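Myosin-I heavy chain (Dictyostelium discoideum, PDB 5EJR) is an actin-based motor ATPase of class VII that acts in early phagocytosis and in adhesion, represented here by a C-terminal MyTH4-FERM unit of its tail. Local coordinates at residues Met73-Tyr78 and Asn116-Val121; Tyr243-Gln248 and Phe320-Cys325; Ile250-Ile255 and Tyr501-Ser506. All blocks are in the same frame, centred on the assembly; numbering follows the deposited sequence.

Contact 1: residues Met73-Tyr78 and Asn116-Val121; sequences MWMGDY and NKNPKV
Met75 and Asn118 meet where two turns of the helical MyTH4 domain face each other, one closing helix 58-75 in a Schellman motif, the other an Asx turn leading into helix 121-137. The direct touch is slight: the methyl CE of Met75 lies 3.7 Å from ND2 of Asn118, and the two side chains approach at a slant. Met75 reaches this far because its chain runs extended through chi2 (173°) and bends only at chi3, which swings CE to the amide.

The polar link is indirect. A single water donates to both sides, lying 2.8 Å from OD1 of Asp77 and 2.7 Å from OD1 of Asn118, and thus joins two groups that share no hydrogen bond of their own. Ser123, in the first turn of helix 121-137, makes a second bridge, since its OG is hydrogen-bonded both to OD2 of Asp77 and to ND2 of Asn118. Each polar atom of the Asp77 carboxylate and of the Asn118 amide therefore has a partner.

Farther out, the backbone places these groups. Gly76, with positive phi, is the C-prime residue of the Schellman motif, in which Asp77 N bonds to Met72 O; the turn sets the aspartate facing the 116-121 loop. Lys120 is the N-cap residue of the next helix. Its backbone N-H, which can only donate, identifies OD1 of Asn118 as the oxygen and leaves ND2 facing Ser123. This bond from Lys120 N to Asn118 OD1 spans 3.2 Å and is nearly straight at 161°. The donor nevertheless sits 39° above the plane of the amide carbonyl.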
loop_
_atom_site.group_PDB
_atom_site.type_symbol
_atom_site.label_atom_id
_atom_site.label_comp_id
_atom_site.label_asym_id
_atom_site.label_seq_id
_atom_site.Cartn_x
_atom_site.Cartn_y
_atom_site.Cartn_z
ATOM N N MET A 73 10.106 -23.452 -7.446
ATOM C CA MET A 73 10.950 -22.568 -6.638
ATOM C C MET A 73 10.242 -22.217 -5.340
ATOM O O MET A 73 10.878 -22.166 -4.293
ATOM C CB MET A 73 11.246 -21.275 -7.404
ATOM C CG MET A 73 12.270 -21.435 -8.483
ATOM S SD MET A 73 12.247 -20.050 -9.637
ATOM C CE MET A 73 13.266 -18.994 -8.843
ATOM N N TRP A 74 8.926 -21.953 -5.412
ATOM C CA TRP A 74 8.121 -21.593 -4.244
ATOM C C TRP A 74 8.041 -22.777 -3.264
ATOM O O TRP A 74 8.208 -22.606 -2.050
ATOM C CB TRP A 74 6.716 -21.155 -4.677
ATOM C CG TRP A 74 5.760 -21.093 -3.532
ATOM C CD1 TRP A 74 4.773 -21.987 -3.232
ATOM C CD2 TRP A 74 5.773 -20.134 -2.469
ATOM N NE1 TRP A 74 4.131 -21.612 -2.073
ATOM C CE2 TRP A 74 4.743 -20.492 -1.567
ATOM C CE3 TRP A 74 6.545 -18.989 -2.198
ATOM C CZ2 TRP A 74 4.453 -19.735 -0.424
ATOM C CZ3 TRP A 74 6.249 -18.232 -1.072
ATOM C CH2 TRP A 74 5.226 -18.615 -0.192
ATOM N N MET A 75 7.807 -23.978 -3.825
ATOM C CA MET A 75 7.688 -25.249 -3.119
ATOM C C MET A 75 9.024 -25.809 -2.620
ATOM O O MET A 75 9.021 -26.738 -1.818
ATOM C CB MET A 75 6.945 -26.257 -3.994
ATOM C CG MET A 75 5.488 -25.903 -4.157
ATOM S SD MET A 75 4.616 -26.940 -5.338
ATOM C CE MET A 75 4.498 -28.493 -4.361
ATOM N N GLY A 76 10.138 -25.222 -3.064
ATOM C CA GLY A 76 11.483 -25.632 -2.669
ATOM C C GLY A 76 12.004 -26.871 -3.376
ATOM O O GLY A 76 12.834 -27.594 -2.822
ATOM N N ASP A 77 11.526 -27.122 -4.603
ATOM C CA ASP A 77 11.919 -28.259 -5.440
ATOM C C ASP A 77 12.820 -27.843 -6.615
ATOM O O ASP A 77 13.265 -28.698 -7.380
ATOM C CB ASP A 77 10.680 -29.017 -5.945
ATOM C CG ASP A 77 9.810 -29.581 -4.839
ATOM O OD1 ASP A 77 10.361 -30.249 -3.925
ATOM O OD2 ASP A 77 8.580 -29.378 -4.894
ATOM N N TYR A 78 13.080 -26.534 -6.746
ATOM C CA TYR A 78 13.922 -25.910 -7.769
ATOM C C TYR A 78 14.622 -24.730 -7.086
ATOM O O TYR A 78 13.987 -24.045 -6.279
ATOM C CB TYR A 78 13.058 -25.429 -8.941
ATOM C CG TYR A 78 13.806 -25.105 -10.218
ATOM C CD1 TYR A 78 13.966 -26.063 -11.217
ATOM C CD2 TYR A 78 14.265 -23.815 -10.473
ATOM C CE1 TYR A 78 14.605 -25.756 -12.419
ATOM C CE2 TYR A 78 14.904 -23.495 -11.672
ATOM C CZ TYR A 78 15.066 -24.468 -12.646
ATOM O OH TYR A 78 15.701 -24.160 -13.827
ATOM N N ASN A 116 0.050 -33.576 -5.061
ATOM C CA ASN A 116 -0.393 -34.969 -5.160
ATOM C C ASN A 116 0.800 -35.917 -5.330
ATOM O O ASN A 116 1.506 -35.837 -6.333
ATOM C CB ASN A 116 -1.375 -35.104 -6.332
ATOM C CG ASN A 116 -2.434 -36.165 -6.195
ATOM O OD1 ASN A 116 -2.897 -36.502 -5.098
ATOM N ND2 ASN A 116 -2.923 -36.639 -7.327
ATOM N N LYS A 117 1.025 -36.802 -4.336
ATOM C CA LYS A 117 2.097 -37.813 -4.287
ATOM C C LYS A 117 3.496 -37.175 -4.316
ATOM O O LYS A 117 4.369 -37.547 -5.104
ATOM C CB LYS A 117 1.923 -38.922 -5.356
ATOM C CG LYS A 117 0.594 -39.677 -5.257
ATOM C CD LYS A 117 0.502 -40.827 -6.265
ATOM C CE LYS A 117 -0.890 -41.422 -6.373
ATOM N NZ LYS A 117 -1.316 -42.131 -5.134
ATOM N N ASN A 118 3.691 -36.206 -3.423
ATOM C CA ASN A 118 4.938 -35.493 -3.244
ATOM C C ASN A 118 5.725 -36.245 -2.144
ATOM O O ASN A 118 5.169 -36.473 -1.067
ATOM C CB ASN A 118 4.627 -34.046 -2.817
ATOM C CG ASN A 118 5.776 -33.076 -2.873
ATOM O OD1 ASN A 118 6.940 -33.421 -2.666
ATOM N ND2 ASN A 118 5.462 -31.814 -3.140
ATOM N N PRO A 119 7.004 -36.633 -2.363
ATOM C CA PRO A 119 7.734 -37.369 -1.309
ATOM C C PRO A 119 8.095 -36.519 -0.090
ATOM O O PRO A 119 8.617 -37.054 0.893
ATOM C CB PRO A 119 8.989 -37.877 -2.034
ATOM C CG PRO A 119 9.212 -36.894 -3.133
ATOM C CD PRO A 119 7.830 -36.479 -3.580
ATOM N N LYS A 120 7.840 -35.196 -0.158
ATOM C CA LYS A 120 8.136 -34.269 0.943
ATOM C C LYS A 120 6.884 -33.517 1.357
ATOM O O LYS A 120 6.271 -32.825 0.538
ATOM C CB LYS A 120 9.276 -33.295 0.594
ATOM C CG LYS A 120 10.612 -33.976 0.320
ATOM C CD LYS A 120 11.708 -32.969 0.000
ATOM C CE LYS A 120 13.065 -33.616 -0.162
ATOM N NZ LYS A 120 13.606 -34.146 1.123
ATOM N N VAL A 121 6.492 -33.685 2.626
ATOM C CA VAL A 121 5.331 -33.031 3.223
ATOM C C VAL A 121 5.574 -31.515 3.324
ATOM O O VAL A 121 4.616 -30.749 3.252
ATOM C CB VAL A 121 4.926 -33.695 4.576
ATOM C CG1 VAL A 121 5.752 -33.175 5.754
ATOM C CG2 VAL A 121 3.437 -33.543 4.842
HETATM O O HOH W 1 9.542 -32.665 -2.746
#

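Contact 2: residues Tyr243-Gln248 and Phe320-Cys325; sequences YGISQQ and FELTYC
Ile245 and Leu322 mark the closest backbone approach, their CA atoms 9.2 Å apart, where the turn after helix 232-243 passes beside helix 317-332; Gly244, at a phi of 106°, is the C-prime residue of the Schellman motif ending the first helix.

Leu322 carries the contact from the helix side. It points at the turn and sets both methyls against Tyr243, one of them also against Ile245. CD1 does double duty, 3.5 Å from CE2 of Tyr243 and 3.6 Å from CD1 of Ile245, while CD2 runs on along the same side of the ring to lie 3.5 Å from OH of Tyr243. The leucine meets the tyrosine obliquely and crosses Ile245 at about a right angle. Ile245 starts out alongside the helix, and only its extended CG1-CD1 arm comes in. The Tyr243 ring reaches Leu322 because CG stands anti to the backbone N (chi1 -159°). All of this is apolar packing, with no hydrogen bond between the segments; the phenol oxygen finds its polar partner in Asp218 OD2, and the ring stacks on Phe216. With an alanine in place of Tyr243, both methyls of Leu322 would probably face a gap and Asp218 would lose its hydroxyl partner.

In the FERM domain this contact joins the ubiquitin-like F1 lobe to the helical F2 lobe. The backbone N of Ser246 adds a polar tie to Asp316, just ahead of helix 317-332, and Ile318 on that helix touches both Tyr243 and Ile245, whereas Phe320 and Tyr324 turn to helix 402-416 within the bundle.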
loop_
_atom_site.group_PDB
_atom_site.type_symbol
_atom_site.label_atom_id
_atom_site.label_comp_id
_atom_site.label_asym_id
_atom_site.label_seq_id
_atom_site.Cartn_x
_atom_site.Cartn_y
_atom_site.Cartn_z
ATOM N N TYR A 243 -5.713 5.511 18.962
ATOM C CA TYR A 243 -4.991 6.682 19.458
ATOM C C TYR A 243 -5.874 7.616 20.292
ATOM O O TYR A 243 -5.368 8.325 21.151
ATOM C CB TYR A 243 -4.353 7.437 18.287
ATOM C CG TYR A 243 -3.204 8.319 18.710
ATOM C CD1 TYR A 243 -1.919 7.805 18.845
ATOM C CD2 TYR A 243 -3.394 9.675 18.960
ATOM C CE1 TYR A 243 -0.857 8.610 19.239
ATOM C CE2 TYR A 243 -2.344 10.487 19.383
ATOM C CZ TYR A 243 -1.071 9.952 19.506
ATOM O OH TYR A 243 -0.012 10.755 19.844
ATOM N N GLY A 244 -7.182 7.594 20.046
ATOM C CA GLY A 244 -8.131 8.424 20.770
ATOM C C GLY A 244 -8.674 9.601 19.976
ATOM O O GLY A 244 -9.288 10.485 20.571
ATOM N N ILE A 245 -8.466 9.638 18.628
ATOM C CA ILE A 245 -8.986 10.720 17.783
ATOM C C ILE A 245 -10.517 10.514 17.757
ATOM O O ILE A 245 -10.956 9.367 17.647
ATOM C CB ILE A 245 -8.338 10.646 16.364
ATOM C CG1 ILE A 245 -6.808 10.930 16.427
ATOM C CG2 ILE A 245 -9.054 11.565 15.344
ATOM C CD1 ILE A 245 -5.994 10.391 15.246
ATOM N N SER A 246 -11.309 11.599 17.923
ATOM C CA SER A 246 -12.756 11.508 17.939
ATOM C C SER A 246 -13.286 11.100 16.598
ATOM O O SER A 246 -12.666 11.374 15.569
ATOM C CB SER A 246 -13.411 12.812 18.397
ATOM O OG SER A 246 -13.586 13.724 17.322
ATOM N N GLN A 247 -14.475 10.486 16.617
ATOM C CA GLN A 247 -15.155 9.981 15.432
ATOM C C GLN A 247 -15.192 10.981 14.291
ATOM O O GLN A 247 -14.822 10.629 13.175
ATOM C CB GLN A 247 -16.571 9.473 15.807
ATOM C CG GLN A 247 -17.560 9.280 14.628
ATOM C CD GLN A 247 -17.060 8.366 13.535
ATOM O OE1 GLN A 247 -16.354 7.378 13.776
ATOM N NE2 GLN A 247 -17.376 8.718 12.299
ATOM N N GLN A 248 -15.577 12.225 14.570
ATOM C CA GLN A 248 -15.707 13.264 13.546
ATOM C C GLN A 248 -14.387 13.724 12.923
ATOM O O GLN A 248 -14.401 14.235 11.801
ATOM C CB GLN A 248 -16.493 14.464 14.094
ATOM C CG GLN A 248 -17.993 14.176 14.266
ATOM C CD GLN A 248 -18.706 13.867 12.964
ATOM O OE1 GLN A 248 -19.000 14.758 12.160
ATOM N NE2 GLN A 248 -19.007 12.594 12.736
ATOM N N PHE A 320 -5.928 17.920 17.974
ATOM C CA PHE A 320 -5.230 19.199 18.029
ATOM C C PHE A 320 -3.754 18.964 18.326
ATOM O O PHE A 320 -2.903 19.577 17.699
ATOM C CB PHE A 320 -5.825 20.141 19.076
ATOM C CG PHE A 320 -5.121 21.477 19.145
ATOM C CD1 PHE A 320 -5.059 22.309 18.031
ATOM C CD2 PHE A 320 -4.504 21.900 20.320
ATOM C CE1 PHE A 320 -4.365 23.526 18.086
ATOM C CE2 PHE A 320 -3.811 23.128 20.368
ATOM C CZ PHE A 320 -3.774 23.937 19.262
ATOM N N GLU A 321 -3.471 18.059 19.258
ATOM C CA GLU A 321 -2.109 17.733 19.653
ATOM C C GLU A 321 -1.308 17.112 18.489
ATOM O O GLU A 321 -0.163 17.510 18.240
ATOM C CB GLU A 321 -2.111 16.863 20.930
ATOM C CG GLU A 321 -0.743 16.664 21.574
ATOM C CD GLU A 321 0.073 17.920 21.830
ATOM O OE1 GLU A 321 -0.524 19.001 22.034
ATOM O OE2 GLU A 321 1.318 17.820 21.825
ATOM N N LEU A 322 -1.931 16.198 17.743
ATOM C CA LEU A 322 -1.291 15.585 16.586
ATOM C C LEU A 322 -1.069 16.596 15.491
ATOM O O LEU A 322 -0.047 16.542 14.810
ATOM C CB LEU A 322 -2.073 14.404 16.052
ATOM C CG LEU A 322 -2.018 13.133 16.866
ATOM C CD1 LEU A 322 -3.011 12.120 16.306
ATOM C CD2 LEU A 322 -0.584 12.534 16.910
ATOM N N THR A 323 -2.013 17.543 15.345
ATOM C CA THR A 323 -1.901 18.617 14.356
ATOM C C THR A 323 -0.748 19.534 14.690
ATOM O O THR A 323 0.047 19.843 13.798
ATOM C CB THR A 323 -3.226 19.378 14.226
ATOM O OG1 THR A 323 -4.229 18.434 13.859
ATOM C CG2 THR A 323 -3.152 20.484 13.167
ATOM N N TYR A 324 -0.692 20.016 15.949
ATOM C CA TYR A 324 0.368 20.914 16.389
ATOM C C TYR A 324 1.733 20.232 16.150
ATOM O O TYR A 324 2.610 20.836 15.545
ATOM C CB TYR A 324 0.180 21.317 17.879
ATOM C CG TYR A 324 1.466 21.860 18.470
ATOM C CD1 TYR A 324 2.004 23.070 18.032
ATOM C CD2 TYR A 324 2.187 21.126 19.407
ATOM C CE1 TYR A 324 3.205 23.549 18.539
ATOM C CE2 TYR A 324 3.412 21.578 19.890
ATOM C CZ TYR A 324 3.930 22.773 19.429
ATOM O OH TYR A 324 5.109 23.229 19.941
ATOM N N CYS A 325 1.878 18.987 16.635
ATOM C CA CYS A 325 3.053 18.127 16.503
ATOM C C CYS A 325 3.487 17.997 15.025
ATOM O O CYS A 325 4.674 18.102 14.734
ATOM C CB CYS A 325 2.772 16.768 17.140
ATOM S SG CYS A 325 4.171 15.618 17.127
#

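Contact 3: residues Ile250-Ile255 and Tyr501-Ser506; sequences IKMFGI and YQFYSS
Phe503 reaches from helix 494-505 to the carbonyl and side chain of Lys251 and the sulfur of Met252, just ahead of strand 253-259. From its CB, CG leaves anti to the backbone N (chi1 -174°), which carries the ring out toward Lys251 and Met252, and the contact is made by CE2 and CZ. CE2 lies 4.0 Å from the carbonyl O of Lys251 and 4.1 Å from CD of the same lysine. Next round the ring, CZ approaches SD of Met252 at 3.9 Å. This is a Met-aromatic contact of oblique geometry: the sulfur is 5.2 Å from the ring centroid and 67° off the ring normal. Met252 is bent at chi2 (-55°), which brings its sulfur to the ring. Of the Lys251 side chain, CD makes the approach; the chain then folds back to bond NZ to Gln248 O. The exposed Lys251 places this contact at the surface; an ethanediol, probably from the crystallisation liquor, lies beside Met252.

Phe298 stacks on Phe503 and also pairs with Met252 through the backbone, adding a second aromatic to the junction. Such a meeting of the ubiquitin-like F1 lobe with the C-terminal helix of the PH/PTB-like F3 lobe belongs to the compact cloverleaf of FERM domains.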
loop_
_atom_site.group_PDB
_atom_site.type_symbol
_atom_site.label_atom_id
_atom_site.label_comp_id
_atom_site.label_asym_id
_atom_site.label_seq_id
_atom_site.Cartn_x
_atom_site.Cartn_y
_atom_site.Cartn_z
ATOM N N ILE A 250 -11.595 11.676 12.432
ATOM C CA ILE A 250 -10.923 10.549 11.786
ATOM C C ILE A 250 -10.824 10.717 10.265
ATOM O O ILE A 250 -9.769 10.415 9.685
ATOM C CB ILE A 250 -11.581 9.208 12.242
ATOM C CG1 ILE A 250 -11.069 8.884 13.669
ATOM C CG2 ILE A 250 -11.237 8.061 11.278
ATOM C CD1 ILE A 250 -11.739 7.788 14.405
ATOM N N LYS A 251 -11.857 11.293 9.643
ATOM C CA LYS A 251 -11.850 11.522 8.195
ATOM C C LYS A 251 -10.769 12.496 7.730
ATOM O O LYS A 251 -10.521 12.555 6.547
ATOM C CB LYS A 251 -13.226 11.998 7.680
ATOM C CG LYS A 251 -13.640 13.389 8.171
ATOM C CD LYS A 251 -15.029 13.815 7.642
ATOM C CE LYS A 251 -16.191 12.990 8.166
ATOM N NZ LYS A 251 -16.489 13.247 9.595
ATOM N N MET A 252 -10.191 13.293 8.631
ATOM C CA MET A 252 -9.200 14.311 8.286
ATOM C C MET A 252 -7.842 13.687 8.179
ATOM O O MET A 252 -6.901 14.352 7.756
ATOM C CB MET A 252 -9.138 15.439 9.370
ATOM C CG MET A 252 -10.480 16.102 9.684
ATOM S SD MET A 252 -11.235 16.726 8.172
ATOM C CE MET A 252 -12.912 17.125 8.786
ATOM N N PHE A 253 -7.714 12.436 8.629
ATOM C CA PHE A 253 -6.455 11.736 8.679
ATOM C C PHE A 253 -6.275 10.760 7.540
ATOM O O PHE A 253 -7.246 10.271 6.957
ATOM C CB PHE A 253 -6.295 11.044 10.060
ATOM C CG PHE A 253 -6.002 12.003 11.191
ATOM C CD1 PHE A 253 -7.031 12.685 11.835
ATOM C CD2 PHE A 253 -4.692 12.264 11.581
ATOM C CE1 PHE A 253 -6.752 13.614 12.842
ATOM C CE2 PHE A 253 -4.417 13.216 12.564
ATOM C CZ PHE A 253 -5.456 13.870 13.203
ATOM N N GLY A 254 -5.015 10.515 7.213
ATOM C CA GLY A 254 -4.634 9.591 6.159
ATOM C C GLY A 254 -3.322 8.938 6.517
ATOM O O GLY A 254 -2.796 9.169 7.608
ATOM N N ILE A 255 -2.762 8.173 5.584
ATOM C CA ILE A 255 -1.498 7.473 5.760
ATOM C C ILE A 255 -0.539 7.765 4.626
ATOM O O ILE A 255 -0.965 7.893 3.478
ATOM C CB ILE A 255 -1.781 5.954 5.950
ATOM C CG1 ILE A 255 -2.375 5.712 7.369
ATOM C CG2 ILE A 255 -0.535 5.072 5.671
ATOM C CD1 ILE A 255 -2.664 4.295 7.745
ATOM N N TYR A 501 -8.657 15.133 -4.209
ATOM C CA TYR A 501 -9.525 16.031 -4.971
ATOM C C TYR A 501 -11.037 15.813 -4.583
ATOM O O TYR A 501 -11.718 16.781 -4.294
ATOM C CB TYR A 501 -9.322 15.867 -6.504
ATOM C CG TYR A 501 -10.213 16.796 -7.306
ATOM C CD1 TYR A 501 -11.526 16.448 -7.605
ATOM C CD2 TYR A 501 -9.769 18.055 -7.695
ATOM C CE1 TYR A 501 -12.375 17.331 -8.269
ATOM C CE2 TYR A 501 -10.602 18.936 -8.373
ATOM C CZ TYR A 501 -11.910 18.574 -8.646
ATOM O OH TYR A 501 -12.738 19.425 -9.339
ATOM N N GLN A 502 -11.537 14.580 -4.578
ATOM C CA GLN A 502 -12.950 14.334 -4.213
ATOM C C GLN A 502 -13.299 14.919 -2.832
ATOM O O GLN A 502 -14.313 15.612 -2.701
ATOM C CB GLN A 502 -13.297 12.826 -4.270
ATOM C CG GLN A 502 -14.700 12.445 -3.732
ATOM C CD GLN A 502 -15.879 13.095 -4.442
ATOM O OE1 GLN A 502 -16.939 13.309 -3.843
ATOM N NE2 GLN A 502 -15.757 13.380 -5.738
ATOM N N PHE A 503 -12.434 14.694 -1.838
ATOM C CA PHE A 503 -12.694 15.179 -0.472
ATOM C C PHE A 503 -12.867 16.670 -0.407
ATOM O O PHE A 503 -13.873 17.139 0.133
ATOM C CB PHE A 503 -11.637 14.704 0.546
ATOM C CG PHE A 503 -11.975 15.079 1.976
ATOM C CD1 PHE A 503 -11.637 16.333 2.487
ATOM C CD2 PHE A 503 -12.645 14.191 2.803
ATOM C CE1 PHE A 503 -11.968 16.684 3.798
ATOM C CE2 PHE A 503 -12.975 14.547 4.117
ATOM C CZ PHE A 503 -12.625 15.784 4.605
ATOM N N TYR A 504 -11.910 17.412 -0.951
ATOM C CA TYR A 504 -11.954 18.872 -0.887
ATOM C C TYR A 504 -13.014 19.516 -1.779
ATOM O O TYR A 504 -13.688 20.461 -1.350
ATOM C CB TYR A 504 -10.577 19.441 -1.203
ATOM C CG TYR A 504 -9.585 19.475 -0.057
ATOM C CD1 TYR A 504 -9.902 20.098 1.152
ATOM C CD2 TYR A 504 -8.286 19.005 -0.225
ATOM C CE1 TYR A 504 -8.959 20.205 2.179
ATOM C CE2 TYR A 504 -7.328 19.146 0.773
ATOM C CZ TYR A 504 -7.664 19.757 1.968
ATOM O OH TYR A 504 -6.700 19.883 2.937
ATOM N N SER A 505 -13.152 19.030 -3.034
ATOM C CA SER A 505 -14.112 19.609 -3.966
ATOM C C SER A 505 -15.551 19.357 -3.528
ATOM O O SER A 505 -16.406 20.172 -3.836
ATOM C CB SER A 505 -13.886 19.080 -5.381
ATOM O OG SER A 505 -14.294 17.731 -5.495
ATOM N N SER A 506 -15.822 18.236 -2.835
ATOM C CA SER A 506 -17.187 17.874 -2.448
ATOM C C SER A 506 -17.754 18.718 -1.297
ATOM O O SER A 506 -18.944 18.599 -0.992
ATOM C CB SER A 506 -17.288 16.385 -2.142
ATOM O OG SER A 506 -16.599 16.041 -0.950
#

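Overall arrangement
The three contacts illustrate how chemistry follows position. Contact 1 stands apart in the MyTH4 domain, its centre about 51 Å and 48 Å from those of contacts 2 and 3 and across the chain's centre from them; partly buried, it relies on water and polar groups between helix ends. Contacts 2 and 3 share the FERM domain, their centres about 15 Å apart. Contact 2 is buried and aliphatic-aromatic, contact 3 lies at the surface and mixes sulfur, aromatic ring and backbone carbonyl. Both draw on the end of helix 232-243 and the connection from it to strand 253-259, turned to F2 in one and F3 in the other, and Phe253 connects them by packing on Ile245 and Leu322.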